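Side-chain contacts in acyl-CoA dehydrogenase (Thermus thermophilus, PDB 2Z1Q), which binds FAD and probably catalyses the 2,3-dehydrogenation of saturated acyl-CoA substrates to 2,3-dehydroacyl-CoA, passing the electrons to an acceptor: residues F194-V197 and H201-A204; R163-E168 and H172-G177; E127-K132 and A204-R209; L75-P80 and L86-V91. All coordinates share one frame; numbering follows the deposited sequence.

Interaction 1 (F194-V197 and H201-A204)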
loop_
_atom_site.group_PDB
_atom_site.type_symbol
_atom_site.label_atom_id
_atom_site.label_comp_id
_atom_site.label_asym_id
_atom_site.label_seq_id
_atom_site.Cartn_x
_atom_site.Cartn_y
_atom_site.Cartn_z
ATOM N N PHE B 194 26.542 -19.276 -5.142
ATOM C CA PHE B 194 26.699 -20.054 -3.923
ATOM C C PHE B 194 26.249 -21.499 -4.124
ATOM O O PHE B 194 25.188 -21.762 -4.702
ATOM C CB PHE B 194 25.920 -19.410 -2.761
ATOM C CG PHE B 194 26.465 -18.072 -2.342
ATOM C CD1 PHE B 194 26.348 -16.965 -3.179
ATOM C CD2 PHE B 194 27.118 -17.926 -1.126
ATOM C CE1 PHE B 194 26.875 -15.734 -2.807
ATOM C CE2 PHE B 194 27.649 -16.687 -0.743
ATOM C CZ PHE B 194 27.525 -15.593 -1.586
ATOM N N ALA B 195 27.082 -22.430 -3.662
ATOM C CA ALA B 195 26.804 -23.861 -3.765
ATOM C C ALA B 195 27.461 -24.601 -2.613
ATOM O O ALA B 195 28.331 -24.060 -1.923
ATOM C CB ALA B 195 27.316 -24.411 -5.085
ATOM N N LYS B 196 27.053 -25.844 -2.407
ATOM C CA LYS B 196 27.628 -26.631 -1.340
ATOM C C LYS B 196 28.457 -27.773 -1.908
ATOM O O LYS B 196 27.995 -28.520 -2.772
ATOM C CB LYS B 196 26.523 -27.168 -0.437
ATOM C CG LYS B 196 25.784 -26.080 0.320
ATOM C CD LYS B 196 24.599 -26.665 1.059
ATOM C CE LYS B 196 23.884 -25.607 1.889
ATOM N NZ LYS B 196 22.641 -26.153 2.507
ATOM N N VAL B 197 29.692 -27.892 -1.434
ATOM C CA VAL B 197 30.576 -28.955 -1.893
ATOM C C VAL B 197 30.083 -30.252 -1.267
ATOM O O VAL B 197 29.983 -30.362 -0.043
ATOM C CB VAL B 197 32.042 -28.689 -1.469
ATOM C CG1 VAL B 197 32.947 -29.794 -1.985
ATOM C CG2 VAL B 197 32.496 -27.343 -2.012
ATOM N N HIS B 201 28.867 -28.107 2.305
ATOM C CA HIS B 201 29.735 -26.964 2.556
ATOM C C HIS B 201 29.364 -25.754 1.720
ATOM O O HIS B 201 29.794 -25.618 0.579
ATOM C CB HIS B 201 31.185 -27.353 2.291
ATOM C CG HIS B 201 31.615 -28.572 3.037
ATOM N ND1 HIS B 201 32.163 -29.674 2.414
ATOM C CD2 HIS B 201 31.527 -28.887 4.352
ATOM C CE1 HIS B 201 32.391 -30.615 3.312
ATOM N NE2 HIS B 201 32.013 -30.164 4.494
ATOM N N PHE B 202 28.555 -24.880 2.308
ATOM C CA PHE B 202 28.106 -23.663 1.649
ATOM C C PHE B 202 29.347 -22.872 1.237
ATOM O O PHE B 202 30.102 -22.403 2.088
ATOM C CB PHE B 202 27.242 -22.849 2.620
ATOM C CG PHE B 202 26.413 -21.787 1.955
ATOM C CD1 PHE B 202 26.710 -20.440 2.127
ATOM C CD2 PHE B 202 25.313 -22.139 1.180
ATOM C CE1 PHE B 202 25.917 -19.457 1.539
ATOM C CE2 PHE B 202 24.516 -21.163 0.589
ATOM C CZ PHE B 202 24.819 -19.820 0.770
ATOM N N THR B 203 29.534 -22.715 -0.070
ATOM C CA THR B 203 30.692 -22.013 -0.618
ATOM C C THR B 203 30.333 -21.072 -1.780
ATOM O O THR B 203 29.401 -21.336 -2.541
ATOM C CB THR B 203 31.738 -23.046 -1.128
ATOM O OG1 THR B 203 31.959 -24.039 -0.113
ATOM C CG2 THR B 203 33.062 -22.365 -1.465
ATOM N N ALA B 204 31.083 -19.978 -1.914
ATOM C CA ALA B 204 30.853 -19.023 -2.993
ATOM C C ALA B 204 31.863 -19.283 -4.106
ATOM O O ALA B 204 33.011 -19.621 -3.833
ATOM C CB ALA B 204 31.000 -17.604 -2.479
#
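F194 and F202 meet on the same face of the hairpin, with CD2 of F194 3.3 Å from CE1 of F202. Their ring planes are 30° apart but slid past each other, so the rings barely overlap. CB of A204 sits over one face of the F194 ring, offset toward the rim, in a CH-pi contact 4.1 Å from the centroid. F202 is turned with CG opposite its own backbone N (chi1 -164°), which swings the ring toward F194. At the edge of the F202 ring lies CE of K196, 3.8 Å from CD2. The extended lysine chain then runs on, and its NZ bonds to L158 O. With an alanine at F202, the F194 ring and the K196 chain would probably lose their shared neighbour, leaving a gap between them.

The other face carries A195, V197, H201 and T203. H201 O is gripped twice, by V197 N at 3.0 Å and by T203 OG1 at 2.8 Å, from opposite faces of its carbonyl plane. A195 and T203 exchange two backbone bonds, of which T203 N to A195 O is 2.6 Å. Further out, F194 meets the ring of Y146 and F202 touches L148, both FAD-binding residues. F194 and A204 also pack on I255 of helix 252-288. This is an antiparallel beta hairpin of the middle beta domain of acyl-CoA dehydrogenases, beside the flavin site.

Interaction 2 (R163-E168 and H172-G177)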
loop_
_atom_site.group_PDB
_atom_site.type_symbol
_atom_site.label_atom_id
_atom_site.label_comp_id
_atom_site.label_asym_id
_atom_site.label_seq_id
_atom_site.Cartn_x
_atom_site.Cartn_y
_atom_site.Cartn_z
ATOM N N ARG B 163 24.655 -27.852 -6.115
ATOM C CA ARG B 163 25.791 -28.670 -5.691
ATOM C C ARG B 163 27.120 -28.393 -6.388
ATOM O O ARG B 163 27.169 -27.945 -7.529
ATOM C CB ARG B 163 25.432 -30.160 -5.822
ATOM C CG ARG B 163 24.859 -30.584 -7.178
ATOM C CD ARG B 163 23.996 -31.853 -7.052
ATOM N NE ARG B 163 23.237 -32.115 -8.273
ATOM C CZ ARG B 163 23.769 -32.626 -9.378
ATOM N NH1 ARG B 163 25.057 -32.937 -9.402
ATOM N NH2 ARG B 163 23.023 -32.808 -10.464
ATOM N N ALA B 164 28.200 -28.676 -5.675
ATOM C CA ALA B 164 29.537 -28.481 -6.208
ATOM C C ALA B 164 30.388 -29.691 -5.855
ATOM O O ALA B 164 30.504 -30.064 -4.689
ATOM C CB ALA B 164 30.157 -27.215 -5.626
ATOM N N THR B 165 30.967 -30.308 -6.876
ATOM C CA THR B 165 31.827 -31.471 -6.681
ATOM C C THR B 165 33.154 -31.290 -7.407
ATOM O O THR B 165 33.198 -30.807 -8.540
ATOM C CB THR B 165 31.160 -32.762 -7.190
ATOM O OG1 THR B 165 30.582 -32.526 -8.479
ATOM C CG2 THR B 165 30.086 -33.227 -6.220
ATOM N N LEU B 166 34.233 -31.684 -6.738
ATOM C CA LEU B 166 35.578 -31.576 -7.297
ATOM C C LEU B 166 35.823 -32.680 -8.323
ATOM O O LEU B 166 35.703 -33.862 -8.009
ATOM C CB LEU B 166 36.608 -31.692 -6.179
ATOM C CG LEU B 166 38.050 -31.373 -6.568
ATOM C CD1 LEU B 166 38.125 -29.935 -7.052
ATOM C CD2 LEU B 166 38.964 -31.581 -5.373
ATOM N N SER B 167 36.178 -32.285 -9.543
ATOM C CA SER B 167 36.435 -33.229 -10.630
ATOM C C SER B 167 37.546 -34.223 -10.314
ATOM O O SER B 167 38.312 -34.036 -9.365
ATOM C CB SER B 167 36.808 -32.468 -11.895
ATOM O OG SER B 167 37.989 -31.718 -11.681
ATOM N N GLU B 168 37.626 -35.275 -11.130
ATOM C CA GLU B 168 38.641 -36.310 -10.962
ATOM C C GLU B 168 40.001 -35.624 -10.958
ATOM O O GLU B 168 40.819 -35.830 -10.055
ATOM C CB GLU B 168 38.572 -37.314 -12.120
ATOM C CG GLU B 168 38.471 -38.780 -11.697
ATOM C CD GLU B 168 37.057 -39.202 -11.306
ATOM O OE1 GLU B 168 36.143 -39.070 -12.149
ATOM O OE2 GLU B 168 36.859 -39.664 -10.159
ATOM N N HIS B 172 39.238 -28.492 -11.303
ATOM C CA HIS B 172 37.965 -27.797 -11.471
ATOM C C HIS B 172 36.867 -28.294 -10.530
ATOM O O HIS B 172 36.964 -29.373 -9.950
ATOM C CB HIS B 172 37.470 -27.934 -12.913
ATOM C CG HIS B 172 38.429 -27.414 -13.940
ATOM N ND1 HIS B 172 39.633 -28.031 -14.215
ATOM C CD2 HIS B 172 38.364 -26.332 -14.753
ATOM C CE1 HIS B 172 40.266 -27.350 -15.153
ATOM N NE2 HIS B 172 39.518 -26.316 -15.496
ATOM N N TYR B 173 35.826 -27.479 -10.387
ATOM C CA TYR B 173 34.665 -27.814 -9.569
ATOM C C TYR B 173 33.477 -27.847 -10.528
ATOM O O TYR B 173 33.350 -26.979 -11.390
ATOM C CB TYR B 173 34.433 -26.751 -8.487
ATOM C CG TYR B 173 35.095 -27.060 -7.158
ATOM C CD1 TYR B 173 34.756 -28.202 -6.437
ATOM C CD2 TYR B 173 36.059 -26.203 -6.619
ATOM C CE1 TYR B 173 35.355 -28.490 -5.215
ATOM C CE2 TYR B 173 36.665 -26.483 -5.395
ATOM C CZ TYR B 173 36.306 -27.628 -4.700
ATOM O OH TYR B 173 36.890 -27.915 -3.485
ATOM N N ILE B 174 32.626 -28.858 -10.399
ATOM C CA ILE B 174 31.463 -28.975 -11.276
ATOM C C ILE B 174 30.217 -28.489 -10.551
ATOM O O ILE B 174 29.838 -29.034 -9.503
ATOM C CB ILE B 174 31.233 -30.427 -11.722
ATOM C CG1 ILE B 174 32.540 -31.029 -12.235
ATOM C CG2 ILE B 174 30.169 -30.464 -12.816
ATOM C CD1 ILE B 174 32.436 -32.493 -12.584
ATOM N N LEU B 175 29.580 -27.469 -11.114
ATOM C CA LEU B 175 28.389 -26.889 -10.507
ATOM C C LEU B 175 27.078 -27.271 -11.178
ATOM O O LEU B 175 26.942 -27.225 -12.405
ATOM C CB LEU B 175 28.501 -25.356 -10.470
ATOM C CG LEU B 175 29.540 -24.698 -9.559
ATOM C CD1 LEU B 175 29.231 -23.214 -9.429
ATOM C CD2 LEU B 175 29.510 -25.350 -8.191
ATOM N N ASN B 176 26.108 -27.637 -10.347
ATOM C CA ASN B 176 24.783 -28.012 -10.814
ATOM C C ASN B 176 23.707 -27.440 -9.891
ATOM O O ASN B 176 23.744 -27.625 -8.670
ATOM C CB ASN B 176 24.673 -29.542 -10.890
ATOM C CG ASN B 176 25.380 -30.116 -12.109
ATOM O OD1 ASN B 176 24.932 -29.930 -13.244
ATOM N ND2 ASN B 176 26.500 -30.800 -11.880
ATOM N N GLY B 177 22.745 -26.738 -10.474
ATOM C CA GLY B 177 21.680 -26.168 -9.667
ATOM C C GLY B 177 20.943 -25.063 -10.388
ATOM O O GLY B 177 21.240 -24.757 -11.551
#
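The Y173 ring has CD1 of L166 over one face, 3.7 Å from the centroid and only 15° off the ring normal, a CH-pi contact. The carbonyl carbon C of T165 lies at its edge, near the ring plane. The guanidinium of R163 has CB of N176 over the centre of one face, with CZ to CB 3.6 Å. The N176 amide stacks on it, its plane turned by 23°. D237 N bonds to N176 OD1 and helps hold that amide.

A serine in place of Y173 would probably leave the L166 side chain without the ring it packs on. Nearby, CB of A164 and CD2 of L175 come unusually close, at 3.2 Å, a distance to be read with caution. At the turn end, H172 O accepts from S167 N at 3.0 Å and from S167 OG at 3.1 Å, both from the same face of its plane. S167 OG reaches it by standing between backbone N and carbonyl carbon (chi1 61°). I174 N to T165 O is nearly straight at 2.8 Å.

This hairpin lies inside a larger sheet. Strand 190-197 runs beside 163-166, and A195 touches both A164 and L175. Strand 238-241 flanks 172-177, where V238 and V240 meet L175.

Interaction 3 (E127-K132 and A204-R209)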
loop_
_atom_site.group_PDB
_atom_site.type_symbol
_atom_site.label_atom_id
_atom_site.label_comp_id
_atom_site.label_asym_id
_atom_site.label_seq_id
_atom_site.Cartn_x
_atom_site.Cartn_y
_atom_site.Cartn_z
ATOM N N GLU B 127 44.107 -12.288 -3.288
ATOM C CA GLU B 127 45.002 -11.299 -3.854
ATOM C C GLU B 127 45.009 -11.298 -5.382
ATOM O O GLU B 127 44.752 -10.274 -6.013
ATOM C CB GLU B 127 46.421 -11.543 -3.335
ATOM C CG GLU B 127 46.550 -11.555 -1.804
ATOM C CD GLU B 127 45.968 -12.806 -1.141
ATOM O OE1 GLU B 127 46.484 -13.919 -1.389
ATOM O OE2 GLU B 127 44.999 -12.672 -0.359
ATOM N N GLU B 128 45.286 -12.446 -5.985
ATOM C CA GLU B 128 45.347 -12.501 -7.439
ATOM C C GLU B 128 43.992 -12.345 -8.134
ATOM O O GLU B 128 43.913 -11.715 -9.186
ATOM C CB GLU B 128 46.024 -13.799 -7.905
ATOM C CG GLU B 128 45.121 -15.014 -7.856
ATOM C CD GLU B 128 45.747 -16.255 -8.480
ATOM O OE1 GLU B 128 46.587 -16.907 -7.818
ATOM O OE2 GLU B 128 45.396 -16.581 -9.637
ATOM N N GLN B 129 42.925 -12.896 -7.557
ATOM C CA GLN B 129 41.612 -12.782 -8.193
ATOM C C GLN B 129 41.001 -11.387 -8.082
ATOM O O GLN B 129 40.049 -11.073 -8.785
ATOM C CB GLN B 129 40.641 -13.832 -7.634
ATOM C CG GLN B 129 40.455 -13.761 -6.143
ATOM C CD GLN B 129 39.722 -14.967 -5.564
ATOM O OE1 GLN B 129 39.913 -16.100 -5.997
ATOM N NE2 GLN B 129 38.893 -14.720 -4.564
ATOM N N LYS B 130 41.547 -10.537 -7.218
ATOM C CA LYS B 130 41.024 -9.178 -7.083
ATOM C C LYS B 130 41.614 -8.260 -8.149
ATOM O O LYS B 130 40.982 -7.280 -8.549
ATOM C CB LYS B 130 41.320 -8.604 -5.696
ATOM C CG LYS B 130 40.477 -9.205 -4.587
ATOM C CD LYS B 130 40.568 -8.391 -3.310
ATOM C CE LYS B 130 41.954 -8.465 -2.710
ATOM N NZ LYS B 130 42.068 -7.623 -1.488
ATOM N N ARG B 131 42.817 -8.591 -8.614
ATOM C CA ARG B 131 43.484 -7.776 -9.625
ATOM C C ARG B 131 42.937 -8.054 -11.012
ATOM O O ARG B 131 42.964 -7.186 -11.887
ATOM C CB ARG B 131 44.997 -8.023 -9.622
ATOM C CG ARG B 131 45.790 -7.092 -10.562
ATOM C CD ARG B 131 45.702 -5.619 -10.135
ATOM N NE ARG B 131 45.188 -4.735 -11.186
ATOM C CZ ARG B 131 44.932 -3.438 -11.010
ATOM N NH1 ARG B 131 44.464 -2.698 -12.011
ATOM N NH2 ARG B 131 45.144 -2.878 -9.824
ATOM N N LYS B 132 42.418 -9.257 -11.213
ATOM C CA LYS B 132 41.906 -9.601 -12.523
ATOM C C LYS B 132 40.395 -9.518 -12.636
ATOM O O LYS B 132 39.823 -9.979 -13.620
ATOM C CB LYS B 132 42.372 -11.002 -12.906
ATOM C CG LYS B 132 41.648 -12.114 -12.179
ATOM C CD LYS B 132 40.769 -12.913 -13.136
ATOM C CE LYS B 132 41.583 -13.595 -14.230
ATOM N NZ LYS B 132 40.741 -14.502 -15.072
ATOM N N ALA B 204 31.083 -19.978 -1.914
ATOM C CA ALA B 204 30.853 -19.023 -2.993
ATOM C C ALA B 204 31.863 -19.283 -4.106
ATOM O O ALA B 204 33.011 -19.621 -3.833
ATOM C CB ALA B 204 31.000 -17.604 -2.479
ATOM N N PHE B 205 31.430 -19.115 -5.355
ATOM C CA PHE B 205 32.283 -19.331 -6.526
ATOM C C PHE B 205 32.194 -18.200 -7.549
ATOM O O PHE B 205 31.132 -17.618 -7.757
ATOM C CB PHE B 205 31.912 -20.639 -7.245
ATOM C CG PHE B 205 32.029 -21.869 -6.392
ATOM C CD1 PHE B 205 31.051 -22.183 -5.451
ATOM C CD2 PHE B 205 33.114 -22.725 -6.539
ATOM C CE1 PHE B 205 31.151 -23.330 -4.674
ATOM C CE2 PHE B 205 33.223 -23.880 -5.761
ATOM C CZ PHE B 205 32.240 -24.180 -4.829
ATOM N N LEU B 206 33.313 -17.904 -8.203
ATOM C CA LEU B 206 33.353 -16.866 -9.235
ATOM C C LEU B 206 33.143 -17.587 -10.568
ATOM O O LEU B 206 33.917 -18.474 -10.915
ATOM C CB LEU B 206 34.707 -16.157 -9.229
ATOM C CG LEU B 206 35.103 -15.468 -7.918
ATOM C CD1 LEU B 206 36.605 -15.187 -7.911
ATOM C CD2 LEU B 206 34.299 -14.184 -7.742
ATOM N N VAL B 207 32.088 -17.220 -11.297
ATOM C CA VAL B 207 31.775 -17.852 -12.576
ATOM C C VAL B 207 31.650 -16.801 -13.660
ATOM O O VAL B 207 30.877 -15.850 -13.534
ATOM C CB VAL B 207 30.437 -18.647 -12.500
ATOM C CG1 VAL B 207 30.205 -19.439 -13.797
ATOM C CG2 VAL B 207 30.465 -19.570 -11.310
ATOM N N GLU B 208 32.415 -16.973 -14.726
ATOM C CA GLU B 208 32.369 -16.024 -15.822
ATOM C C GLU B 208 31.197 -16.374 -16.724
ATOM O O GLU B 208 30.883 -17.551 -16.917
ATOM C CB GLU B 208 33.690 -16.058 -16.582
ATOM C CG GLU B 208 34.869 -15.944 -15.623
ATOM C CD GLU B 208 36.195 -15.734 -16.323
ATOM O OE1 GLU B 208 36.655 -16.660 -17.020
ATOM O OE2 GLU B 208 36.783 -14.642 -16.176
ATOM N N ARG B 209 30.551 -15.344 -17.260
ATOM C CA ARG B 209 29.403 -15.548 -18.121
ATOM C C ARG B 209 29.651 -16.559 -19.238
ATOM O O ARG B 209 28.824 -17.436 -19.468
ATOM C CB ARG B 209 28.956 -14.225 -18.735
ATOM C CG ARG B 209 27.613 -14.328 -19.429
ATOM C CD ARG B 209 27.323 -13.111 -20.272
ATOM N NE ARG B 209 25.965 -13.154 -20.803
ATOM C CZ ARG B 209 24.871 -12.926 -20.081
ATOM N NH1 ARG B 209 24.968 -12.631 -18.792
ATOM N NH2 ARG B 209 23.675 -13.014 -20.654
#
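E208 OE2 is approached by K132 NZ at 4.1 Å, beyond a salt bridge, and takes a weak hydrogen bond from Y133 OH. The opposite charges probably still attract across this distance. The contact is a small interdomain junction: weakly bonded helix 127-131 belongs to the N-terminal domain of the acyl-CoA dehydrogenase fold, and strand 201-208 to the middle beta domain.

The K132 chain is bent, at chi2 (112°) and again at chi3 (62°), and its end comes nearer the strand. E208 is extended beyond CG, and the two side chains cross at about a right angle. E208 also touches W142.

The second point of touch is apolar on the strand side and more buried. L206 and Q129 both start out toward each other and meet obliquely. L206 is also packed against Y133 and against L246 of strand 245-246. Y133, which follows the 127-132 segment directly, thus meets both strand residues of the junction. The backbones stay well apart, with CA of Q129 9.3 Å from CA of L206. The gap is spanned by the side chains, and the buried meeting point is CD of Q129 against CD1 of L206, at 3.9 Å.

Interaction 4 (L75-P80 and L86-V91)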
loop_
_atom_site.group_PDB
_atom_site.type_symbol
_atom_site.label_atom_id
_atom_site.label_comp_id
_atom_site.label_asym_id
_atom_site.label_seq_id
_atom_site.Cartn_x
_atom_site.Cartn_y
_atom_site.Cartn_z
ATOM N N LEU B 75 31.092 3.657 -9.814
ATOM C CA LEU B 75 31.210 2.233 -9.552
ATOM C C LEU B 75 32.474 1.884 -8.765
ATOM O O LEU B 75 32.658 0.737 -8.354
ATOM C CB LEU B 75 31.190 1.460 -10.877
ATOM C CG LEU B 75 29.962 1.735 -11.745
ATOM C CD1 LEU B 75 30.103 0.994 -13.072
ATOM C CD2 LEU B 75 28.703 1.300 -11.003
ATOM N N ALA B 76 33.331 2.879 -8.551
ATOM C CA ALA B 76 34.579 2.662 -7.819
ATOM C C ALA B 76 34.596 3.251 -6.405
ATOM O O ALA B 76 35.590 3.128 -5.695
ATOM C CB ALA B 76 35.752 3.211 -8.627
ATOM N N ILE B 77 33.495 3.872 -5.996
ATOM C CA ILE B 77 33.386 4.473 -4.658
ATOM C C ILE B 77 33.739 3.516 -3.512
ATOM O O ILE B 77 34.510 3.868 -2.614
ATOM C CB ILE B 77 31.954 5.012 -4.428
ATOM C CG1 ILE B 77 31.647 6.098 -5.448
ATOM C CG2 ILE B 77 31.806 5.562 -3.013
ATOM C CD1 ILE B 77 30.206 6.521 -5.440
ATOM N N ASP B 78 33.174 2.311 -3.526
ATOM C CA ASP B 78 33.440 1.335 -2.470
ATOM C C ASP B 78 34.532 0.328 -2.816
ATOM O O ASP B 78 34.663 -0.708 -2.161
ATOM C CB ASP B 78 32.156 0.587 -2.111
ATOM C CG ASP B 78 31.182 1.444 -1.325
ATOM O OD1 ASP B 78 29.955 1.266 -1.502
ATOM O OD2 ASP B 78 31.642 2.289 -0.525
ATOM N N VAL B 79 35.323 0.637 -3.839
ATOM C CA VAL B 79 36.398 -0.255 -4.258
ATOM C C VAL B 79 37.777 0.243 -3.821
ATOM O O VAL B 79 38.085 1.432 -3.928
ATOM C CB VAL B 79 36.410 -0.436 -5.794
ATOM C CG1 VAL B 79 37.534 -1.380 -6.201
ATOM C CG2 VAL B 79 35.055 -0.959 -6.268
ATOM N N PRO B 80 38.624 -0.670 -3.322
ATOM C CA PRO B 80 39.973 -0.302 -2.875
ATOM C C PRO B 80 40.766 0.429 -3.963
ATOM O O PRO B 80 40.579 0.196 -5.160
ATOM C CB PRO B 80 40.582 -1.644 -2.502
ATOM C CG PRO B 80 39.389 -2.413 -1.990
ATOM C CD PRO B 80 38.332 -2.082 -3.017
ATOM N N LEU B 86 38.204 4.078 -5.611
ATOM C CA LEU B 86 38.427 5.363 -4.961
ATOM C C LEU B 86 38.432 5.197 -3.450
ATOM O O LEU B 86 38.887 6.080 -2.725
ATOM C CB LEU B 86 37.342 6.366 -5.344
ATOM C CG LEU B 86 37.481 7.096 -6.679
ATOM C CD1 LEU B 86 37.883 6.123 -7.761
ATOM C CD2 LEU B 86 36.166 7.772 -7.024
ATOM N N ASP B 87 37.907 4.069 -2.983
ATOM C CA ASP B 87 37.849 3.769 -1.554
ATOM C C ASP B 87 37.438 4.966 -0.706
ATOM O O ASP B 87 38.195 5.441 0.144
ATOM C CB ASP B 87 39.201 3.257 -1.083
ATOM C CG ASP B 87 39.130 2.617 0.275
ATOM O OD1 ASP B 87 40.197 2.272 0.816
ATOM O OD2 ASP B 87 38.007 2.450 0.799
ATOM N N LEU B 88 36.222 5.438 -0.933
ATOM C CA LEU B 88 35.698 6.588 -0.223
ATOM C C LEU B 88 34.793 6.215 0.944
ATOM O O LEU B 88 34.331 5.081 1.051
ATOM C CB LEU B 88 34.941 7.481 -1.207
ATOM C CG LEU B 88 35.782 8.159 -2.294
ATOM C CD1 LEU B 88 34.878 8.736 -3.383
ATOM C CD2 LEU B 88 36.634 9.250 -1.647
ATOM N N PRO B 89 34.557 7.168 1.857
ATOM C CA PRO B 89 33.695 6.932 3.025
ATOM C C PRO B 89 32.290 6.454 2.636
ATOM O O PRO B 89 31.704 6.936 1.660
ATOM C CB PRO B 89 33.672 8.289 3.715
ATOM C CG PRO B 89 35.044 8.833 3.418
ATOM C CD PRO B 89 35.253 8.466 1.959
ATOM N N LYS B 90 31.756 5.511 3.408
ATOM C CA LYS B 90 30.437 4.957 3.141
ATOM C C LYS B 90 29.375 6.027 2.913
ATOM O O LYS B 90 28.402 5.804 2.190
ATOM C CB LYS B 90 30.045 4.013 4.275
ATOM C CG LYS B 90 31.071 2.908 4.461
ATOM C CD LYS B 90 31.392 2.246 3.111
ATOM C CE LYS B 90 32.654 1.402 3.171
ATOM N NZ LYS B 90 33.093 0.953 1.810
ATOM N N VAL B 91 29.570 7.201 3.503
ATOM C CA VAL B 91 28.601 8.265 3.311
ATOM C C VAL B 91 28.415 8.591 1.828
ATOM O O VAL B 91 27.294 8.813 1.380
ATOM C CB VAL B 91 29.003 9.553 4.055
ATOM C CG1 VAL B 91 30.383 10.030 3.609
ATOM C CG2 VAL B 91 27.960 10.621 3.793
HETATM O O HOH W 1 34.183 -1.428 0.461
#
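D78 and K90 slant across each other, and NZ of K90 reaches OD2 of D78 at 3.1 Å in a salt bridge. The ammonium does not lie in the carboxylate plane. It meets OD2 from above, 59° out of that plane. A bend at chi2 of K90 (-49°) folds the chain back toward the turn. A water adds a second tie, giving a hydrogen to D78 O at 2.8 Å and accepting one from K90 NZ at 2.9 Å. OD2 of D78 is also bonded by S93 OG, so K90 and S93 near the start of helix 90-99 both hold it.

I77 and L88 also pass at a slant, with CG2 of I77 4.1 Å from CB of L88. The I77 side chain also packs on I92 and V96 of helix 90-99. A76 brings its CB against CD1 of L86 at 3.7 Å. D87 points its carboxylate to K335, with OD1 in a salt bridge there, while its CB rests near P80.

Backbone bonds tie the two segments together. A76 O accepts from L86 N at 2.8 Å and, within its own segment, from V79 N at 3.1 Å, on opposite faces of its plane. I77 O takes a bond from L88 N at 2.9 Å. D87 N adds a weak bond to V79 O.

The bond from V79 N closes a type I beta turn from A76 to V79. The whole is a turn-and-loop connection in the N-terminal helical domain of an acyl-CoA dehydrogenase, leading into helix 90-99.

Interactions 1 and 2 lie in one sheet of the middle domain, which interaction 3 reaches through strand 201-208. Interactions 1 and 2 are two hairpins side by side, centres about 10 Å apart, probably joined by A164 N to K196 O at 2.9 Å. Interaction 3 shares A204 with interaction 1. Its F205 packs on A195 and V197 of interaction 1 and on A164 and Y173 of interaction 2. Interaction 4 lies wholly in the N-terminal domain, which also supplies segment 127-132, and touches none of the others. The nearest atoms of interactions 3 and 4 are about 6 Å apart. The F194 side chain is about 7 Å from FAD, against about 14 Å for L175 of interaction 2.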